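RagB/SusD domain protein (Flavobacterium johnsoniae, PDB 5J90) binds chitin as a SusD-like outer-membrane lipoprotein, probably helping the bacterium capture chitin chains at the cell surface for a polysaccharide utilization system. Local coordinates at residues F37-I40 with Q41-T44; L51-G54 with L55-D58; I255-S259 with S260-D264; E431-E434 with A435-D438. All blocks are in the same frame, centred on the assembly; numbering follows the deposited sequence.

Contact 1 (F37-I40 with Q41-T44); sequences FNNI and QVLT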
# COMPACT_ATOMS: atom_id res chain seq x y z
N PHE A 37 3.33 -4.81 32.50
CA PHE A 37 4.00 -3.55 32.78
C PHE A 37 5.49 -3.60 32.51
O PHE A 37 6.09 -2.62 32.05
CB PHE A 37 3.81 -3.16 34.26
CG PHE A 37 2.44 -2.61 34.58
CD1 PHE A 37 1.92 -1.53 33.89
CD2 PHE A 37 1.69 -3.17 35.61
CE1 PHE A 37 0.67 -1.02 34.22
CE2 PHE A 37 0.44 -2.67 35.94
CZ PHE A 37 -0.07 -1.59 35.24
N ASN A 38 6.10 -4.75 32.80
CA ASN A 38 7.55 -4.88 32.74
C ASN A 38 8.10 -5.28 31.38
O ASN A 38 9.31 -5.39 31.20
CB ASN A 38 8.05 -5.87 33.80
CG ASN A 38 8.00 -5.30 35.20
OD1 ASN A 38 8.13 -4.09 35.39
ND2 ASN A 38 7.80 -6.17 36.18
N ASN A 39 7.20 -5.51 30.42
CA ASN A 39 7.64 -6.04 29.12
C ASN A 39 7.05 -5.38 27.88
O ASN A 39 7.17 -5.92 26.79
CB ASN A 39 7.45 -7.56 29.05
CG ASN A 39 8.37 -8.30 30.00
OD1 ASN A 39 9.54 -8.55 29.69
ND2 ASN A 39 7.86 -8.65 31.17
N ILE A 40 6.41 -4.23 28.04
CA ILE A 40 6.08 -3.41 26.87
C ILE A 40 7.40 -2.98 26.25
O ILE A 40 7.68 -3.26 25.08
CB ILE A 40 5.19 -2.22 27.24
CG1 ILE A 40 3.85 -2.73 27.77
CG2 ILE A 40 5.00 -1.28 26.04
CD1 ILE A 40 3.11 -1.71 28.61
N GLN A 41 8.22 -2.30 27.05
CA GLN A 41 9.66 -2.30 26.84
C GLN A 41 10.24 -3.24 27.88
O GLN A 41 9.97 -3.09 29.07
CB GLN A 41 10.25 -0.90 27.01
CG GLN A 41 9.83 0.03 25.91
CD GLN A 41 10.58 1.34 25.94
OE1 GLN A 41 11.05 1.78 27.00
NE2 GLN A 41 10.72 1.97 24.79
N VAL A 42 11.02 -4.22 27.45
CA VAL A 42 11.58 -5.18 28.41
C VAL A 42 12.57 -4.48 29.34
O VAL A 42 13.60 -3.99 28.90
CB VAL A 42 12.24 -6.37 27.70
CG1 VAL A 42 12.94 -7.26 28.72
CG2 VAL A 42 11.19 -7.16 26.92
N LEU A 43 12.22 -4.42 30.62
CA LEU A 43 13.03 -3.65 31.55
C LEU A 43 14.27 -4.41 32.00
O LEU A 43 15.30 -3.79 32.30
CB LEU A 43 12.19 -3.22 32.75
CG LEU A 43 11.03 -2.29 32.41
CD1 LEU A 43 10.35 -1.81 33.69
CD2 LEU A 43 11.48 -1.11 31.56
N THR A 44 14.17 -5.73 32.05
CA THR A 44 15.30 -6.57 32.45
C THR A 44 15.18 -7.95 31.82
O THR A 44 14.09 -8.46 31.63
CB THR A 44 15.37 -6.68 34.00
OG1 THR A 44 16.66 -7.18 34.39
CG2 THR A 44 14.28 -7.61 34.52
O HOH W 1 7.63 -1.91 29.89
O HOH W 2 11.38 -7.32 32.33

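Contact 2 (L51-G54 with L55-D58); sequences LQQG and LNSD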
# COMPACT_ATOMS: atom_id res chain seq x y z
N LEU A 51 17.98 -5.92 22.26
CA LEU A 51 17.52 -6.66 21.08
C LEU A 51 16.05 -6.38 20.73
O LEU A 51 15.67 -6.35 19.56
CB LEU A 51 17.75 -8.17 21.26
CG LEU A 51 19.21 -8.56 21.44
CD1 LEU A 51 19.30 -10.04 21.80
CD2 LEU A 51 20.00 -8.27 20.18
N GLN A 52 15.23 -6.15 21.75
CA GLN A 52 13.81 -5.89 21.54
C GLN A 52 13.57 -4.56 20.85
O GLN A 52 12.69 -4.46 19.99
CB GLN A 52 13.07 -5.90 22.88
CG GLN A 52 11.57 -5.79 22.69
CD GLN A 52 10.87 -5.07 23.83
OE1 GLN A 52 11.51 -4.38 24.63
NE2 GLN A 52 9.55 -5.21 23.90
N GLN A 53 14.33 -3.53 21.23
CA GLN A 53 14.12 -2.21 20.67
C GLN A 53 15.41 -1.44 20.40
O GLN A 53 15.48 -0.64 19.47
CB GLN A 53 13.17 -1.40 21.56
CG GLN A 53 12.81 -0.05 20.96
CD GLN A 53 11.69 0.69 21.68
OE1 GLN A 53 10.73 0.11 22.21
NE2 GLN A 53 11.81 2.01 21.70
N GLY A 54 16.44 -1.67 21.21
CA GLY A 54 17.65 -0.87 21.14
C GLY A 54 18.39 -0.90 19.82
O GLY A 54 19.04 0.08 19.43
N LEU A 55 18.31 -2.03 19.14
CA LEU A 55 19.03 -2.23 17.88
C LEU A 55 18.09 -2.28 16.67
O LEU A 55 18.47 -2.71 15.58
CB LEU A 55 19.90 -3.50 17.96
CG LEU A 55 21.10 -3.36 18.90
CD1 LEU A 55 21.77 -4.71 19.15
CD2 LEU A 55 22.10 -2.38 18.31
N ASN A 56 16.86 -1.80 16.87
CA ASN A 56 15.95 -1.62 15.74
C ASN A 56 15.38 -0.20 15.74
O ASN A 56 16.07 0.73 15.32
CB ASN A 56 14.90 -2.76 15.60
CG ASN A 56 14.11 -3.04 16.87
OD1 ASN A 56 13.15 -2.34 17.18
ND2 ASN A 56 14.48 -4.11 17.58
N SER A 57 14.17 -0.00 16.24
CA SER A 57 13.54 1.31 16.13
C SER A 57 14.25 2.45 16.87
O SER A 57 14.15 3.61 16.44
CB SER A 57 12.07 1.23 16.51
OG SER A 57 11.89 0.77 17.83
N ASP A 58 14.99 2.16 17.95
CA ASP A 58 15.74 3.24 18.61
C ASP A 58 16.76 3.87 17.67
O ASP A 58 17.13 5.03 17.84
CB ASP A 58 16.47 2.73 19.86
CG ASP A 58 15.56 2.60 21.07
OD1 ASP A 58 14.40 3.07 21.03
OD2 ASP A 58 16.02 2.02 22.08
O HOH W 3 16.74 -5.90 17.13

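Contact 3 (I255-S259 with S260-D264); sequences IATIS and SSWLD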
# COMPACT_ATOMS: atom_id res chain seq x y z
N ILE A 255 18.37 1.45 29.00
CA ILE A 255 19.25 2.24 28.15
C ILE A 255 20.42 2.84 28.94
O ILE A 255 21.50 3.04 28.39
CB ILE A 255 18.46 3.33 27.39
CG1 ILE A 255 17.41 2.69 26.47
CG2 ILE A 255 19.41 4.20 26.56
CD1 ILE A 255 16.43 3.68 25.90
N ALA A 256 20.21 3.12 30.23
CA ALA A 256 21.28 3.67 31.05
C ALA A 256 22.50 2.74 31.06
O ALA A 256 23.64 3.20 30.95
CB ALA A 256 20.79 3.93 32.46
N THR A 257 22.25 1.44 31.16
CA THR A 257 23.32 0.44 31.13
C THR A 257 23.92 0.28 29.73
O THR A 257 25.13 0.31 29.56
CB THR A 257 22.79 -0.92 31.62
OG1 THR A 257 22.40 -0.81 32.99
CG2 THR A 257 23.85 -2.01 31.48
N ILE A 258 23.06 0.11 28.73
CA ILE A 258 23.50 -0.05 27.35
C ILE A 258 24.40 1.11 26.93
O ILE A 258 25.43 0.92 26.27
CB ILE A 258 22.30 -0.18 26.40
CG1 ILE A 258 21.48 -1.40 26.80
CG2 ILE A 258 22.77 -0.27 24.96
CD1 ILE A 258 20.10 -1.44 26.14
N SER A 259 24.03 2.32 27.35
CA SER A 259 24.83 3.50 27.06
C SER A 259 26.05 3.66 27.99
O SER A 259 27.19 3.50 27.55
CB SER A 259 23.96 4.76 27.11
OG SER A 259 24.73 5.91 26.81
N SER A 260 25.80 3.96 29.26
CA SER A 260 26.88 4.32 30.18
C SER A 260 27.85 3.19 30.50
O SER A 260 29.05 3.42 30.63
CB SER A 260 26.32 4.90 31.47
OG SER A 260 25.69 6.15 31.23
N SER A 261 27.34 1.97 30.64
CA SER A 261 28.20 0.85 31.01
C SER A 261 28.86 0.17 29.82
O SER A 261 30.06 -0.12 29.84
CB SER A 261 27.43 -0.19 31.82
OG SER A 261 26.85 0.40 32.98
N TRP A 262 28.08 -0.09 28.77
CA TRP A 262 28.57 -0.89 27.65
C TRP A 262 29.08 -0.04 26.49
O TRP A 262 29.78 -0.55 25.61
CB TRP A 262 27.48 -1.81 27.12
CG TRP A 262 26.90 -2.74 28.12
CD1 TRP A 262 27.38 -3.02 29.37
CD2 TRP A 262 25.72 -3.53 27.96
NE1 TRP A 262 26.56 -3.93 29.99
CE2 TRP A 262 25.53 -4.25 29.15
CE3 TRP A 262 24.79 -3.68 26.92
CZ2 TRP A 262 24.46 -5.13 29.33
CZ3 TRP A 262 23.73 -4.55 27.11
CH2 TRP A 262 23.57 -5.26 28.30
N LEU A 263 28.72 1.24 26.48
CA LEU A 263 29.04 2.14 25.37
C LEU A 263 28.56 1.59 24.02
O LEU A 263 29.20 1.81 22.99
CB LEU A 263 30.55 2.41 25.32
CG LEU A 263 31.22 2.92 26.60
CD1 LEU A 263 32.71 3.14 26.36
CD2 LEU A 263 30.56 4.19 27.12
N ASP A 264 27.43 0.90 24.04
CA ASP A 264 26.90 0.27 22.83
C ASP A 264 25.87 1.13 22.10
O ASP A 264 25.39 0.77 21.02
CB ASP A 264 26.28 -1.09 23.15
CG ASP A 264 27.26 -2.24 23.01
OD1 ASP A 264 28.37 -2.04 22.45
OD2 ASP A 264 26.89 -3.34 23.45
O HOH W 4 25.41 7.51 28.76

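Contact 4 (E431-E434 with A435-D438); sequences EGQE and AWSD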
# COMPACT_ATOMS: atom_id res chain seq x y z
N GLU A 431 11.87 7.21 23.17
CA GLU A 431 10.99 6.10 22.76
C GLU A 431 10.94 5.92 21.23
O GLU A 431 10.05 6.44 20.54
CB GLU A 431 9.59 6.29 23.37
CG GLU A 431 8.82 5.00 23.60
CD GLU A 431 8.59 4.22 22.31
OE1 GLU A 431 7.61 4.53 21.59
OE2 GLU A 431 9.39 3.32 22.00
N GLY A 432 11.89 5.17 20.72
CA GLY A 432 12.10 5.09 19.28
C GLY A 432 11.01 4.43 18.47
O GLY A 432 10.88 4.72 17.29
N GLN A 433 10.22 3.54 19.07
CA GLN A 433 9.21 2.81 18.31
C GLN A 433 8.13 3.74 17.73
O GLN A 433 7.84 3.67 16.54
CB GLN A 433 8.60 1.70 19.17
CG GLN A 433 7.47 0.91 18.49
CD GLN A 433 7.94 0.07 17.31
OE1 GLN A 433 9.12 -0.29 17.18
NE2 GLN A 433 7.00 -0.26 16.43
N GLU A 434 7.58 4.62 18.55
CA GLU A 434 6.57 5.54 18.04
C GLU A 434 7.17 6.48 17.00
O GLU A 434 6.54 6.78 15.99
CB GLU A 434 5.94 6.32 19.19
CG GLU A 434 4.78 7.23 18.75
CD GLU A 434 3.68 6.49 18.01
OE1 GLU A 434 3.52 5.26 18.18
OE2 GLU A 434 2.94 7.15 17.26
N ALA A 435 8.40 6.94 17.23
CA ALA A 435 9.06 7.83 16.27
C ALA A 435 9.27 7.15 14.92
O ALA A 435 9.10 7.77 13.87
CB ALA A 435 10.39 8.34 16.84
N TRP A 436 9.66 5.87 14.95
CA TRP A 436 9.83 5.08 13.72
C TRP A 436 8.50 4.92 12.98
O TRP A 436 8.44 5.06 11.75
CB TRP A 436 10.45 3.71 14.04
CG TRP A 436 10.60 2.76 12.88
CD1 TRP A 436 11.14 3.03 11.65
CD2 TRP A 436 10.25 1.37 12.87
NE1 TRP A 436 11.12 1.89 10.86
CE2 TRP A 436 10.58 0.86 11.59
CE3 TRP A 436 9.68 0.51 13.82
CZ2 TRP A 436 10.35 -0.47 11.24
CZ3 TRP A 436 9.46 -0.82 13.47
CH2 TRP A 436 9.79 -1.29 12.19
N SER A 437 7.43 4.64 13.71
CA SER A 437 6.11 4.54 13.07
C SER A 437 5.67 5.87 12.45
O SER A 437 5.20 5.91 11.31
CB SER A 437 5.08 4.01 14.06
OG SER A 437 5.43 2.68 14.43
N ASP A 438 5.83 6.97 13.19
CA ASP A 438 5.48 8.29 12.67
C ASP A 438 6.34 8.67 11.46
O ASP A 438 5.85 9.30 10.51
CB ASP A 438 5.64 9.33 13.77
CG ASP A 438 4.40 10.16 14.00
OD1 ASP A 438 3.29 9.84 13.52
OD2 ASP A 438 4.55 11.19 14.70
O HOH W 5 4.51 1.54 16.82

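Contact 1 (F37-I40 with Q41-T44)
N38 and L43 close the loop that follows helix 33-37, and the residues between them turn the chain back on itself. At the start of this stretch the F37 carbonyl is met by a water 2.7 Å from F37 O, which donates to it and also to Q41 O, pinning the inside of the turn. N38 then supplies the central bond: its O receives the L43 N-H at 3.1 Å, with a fairly straight 159° at the hydrogen. Its side chain crosses that of L43 at about a right angle, bringing N38 OD1 to 3.6 Å from L43 CD1. The CB of N39 starts away from the residues that follow. With CG beside the backbone N (chi1 -67°), however, the amide swings back until OD1 rests 3.5 Å from V42 CG2 and slightly farther from CG1. Asparagine suits this position because ND2 donates to P35 O while OD1 lies against the valine methyls. I40 turns the end of its side chain away from the turn, onto L122 and the side chain of E125, and its carbonyl is taken by Q52 NE2. The loop thus joins helix 33-37 to helix 46-54, with N39 and V42 against Y92 of helix 83-108, I40 and Q41 on helix 113-134, and Q41 and L43 touching I327 of strand 326-328.

Contact 2 (L51-G54 with L55-D58)
Q53 reaches across the break between two helices to D58, and its side chain can be followed outward from the backbone. From CB the chain runs out extended, CG lying opposite the backbone N (chi1 -175°). CG lies 3.4 Å from S57 OG and nearly as close to D58 OD1, and CD continues past that oxygen. At the tip NE2 donates to D58 OD1 at 2.9 Å, meeting the oxygen on its syn side but 33° out of the carboxylate plane, with the amide and carboxylate planes 65° apart. NE2 has a second acceptor in E431 OE2, and OE1 accepts from R129, so both ends of this buried amide are used; glutamine, donor and acceptor at once, fits between acids and an arginine. D58 OD2 bonds Y49 OH, and OD1 also takes G432 N.

The backbone carbonyl of Q53 is doubly used. Its O takes D58 N-H and N56 N-H, each at 3.2 Å and from opposite faces of the carbonyl plane. N56 folds back over the helix end, its ND2 donating to Q52 O at 3.0 Å from above that carbonyl while the acceptor stays in the amide plane. A water joins ND2 to L51 O as well, and N56 OD1 receives S57 N at 2.7 Å. L51 and L55 lie side by side, with W85 of helix 83-108 against both. The bond from D58 N back to Q53 O joins residues five apart, the pi-type spacing, and bridges the turn by which helix 46-54 gives way to helix 57-60 in this largely helical SusD fold.

Contact 3 (I255-S259 with S260-D264)
Two torsions bring T257 against one face of the indole of W262: the threonine places its CG2 methyl opposite its own backbone N, with OG1 on the other branch, and W262 sets CG beside its N (chi1 -57°), turning the ring back along the helix. CG2 consequently lies over one face of the ring, 3.9 Å from the centroid of the five-membered part and 28° off its normal, a CH-pi contact displaced toward the rim. I258 adds a second aliphatic neighbour, its CG1 3.9 Å from W262 CZ3, while its CG2 branch touches CB of D264. Beta-branched residues suit this place, since branching at CB fixes where T257 CG2 and I258 CG1 stand against the ring.

In the backbone the helix widens at 257-259 before the chain leaves it. T257 O accepts from both S261 N and W262 N, the latter at 3.1 Å and nearly in line with the carbonyl. Next, L263 N reaches S259 O at 2.9 Å, and D264 N comes back to I258 O at 3.0 Å. L263 is the first residue to leave helical angles, with a positive phi (55°), and the chain turns away there. S259 and S260 share one water, 2.6 Å from S259 OG and 2.8 Å from S260 OG; S259 OG also meets R266 and I318 N.

D264 forms a salt bridge with K309 and bonds to T68 and Q50. Helix 255-261 packs on helix 46-54, with I255 and I258 against Y49 and W262 against Q50, and the chain runs on into strand 266-267, the partner of strand 64-65.

Contact 4 (E431-E434 with A435-D438)
G432 and W436 begin the regular bonding of helix 432-442: W436 N donates to G432 O at 2.9 Å, followed by S437 N to Q433 O and D438 N to E434 O. The amides of the first turn have no earlier helical carbonyl to bond, and E431 serves them at the N-cap. Its side chain curls back so that OE1 takes E434 N at 3.0 Å, while OE2 takes Q433 N from above the carboxylate plane and also meets Q53. G432 N bonds to D58. Q433 bends at chi2 (67°), which stands its amide at the edge of the W436 ring, OE1 3.5 Å from CE3 and the two planes 79° apart. That OE1 accepts from S57, and NE2 donates to a water at 3.1 Å which also bonds S437 OG at 2.8 Å; glutamine fits because both ends of its amide find partners beside the indole. W436 NE1 is taken by V465 O, and its ring meets R440 in a cation-pi contact. E434 OE2 and D438 OD1 come within 4.6 Å, two acids one turn apart, but E434 is bridged through OE1 to R213, and D438 to K424 and R441. Such compensation probably keeps both acids ionised, and the E431 carboxylate at the positive end of the helix dipole would likewise be stabilised as an anion.

How the contacts relate
Contacts 1, 2 and 4 interlock. Contact 2 lies in the middle, its centre about 13 Å from that of contact 1, 13 Å from contact 3 and 11 Å from contact 4. Q52 bonds the backbone of contact 1 at both ends of its amide, OE1 2.9 Å from V42 N and NE2 3.0 Å from I40 O. Toward contact 4, Q53 NE2 lies 2.8 Å from E431 OE2 and S57 OG 3.0 Å from Q433 OE1, probable hydrogen bonds. Contact 3 meets contact 2 through I255 CD1, 4.2 Å from D58 OD2, but stays about 6 Å, nearest atoms, from contacts 1 and 4. Contacts 1, 2 and 4 are buried and contact 3 partly so; none touches the second chain.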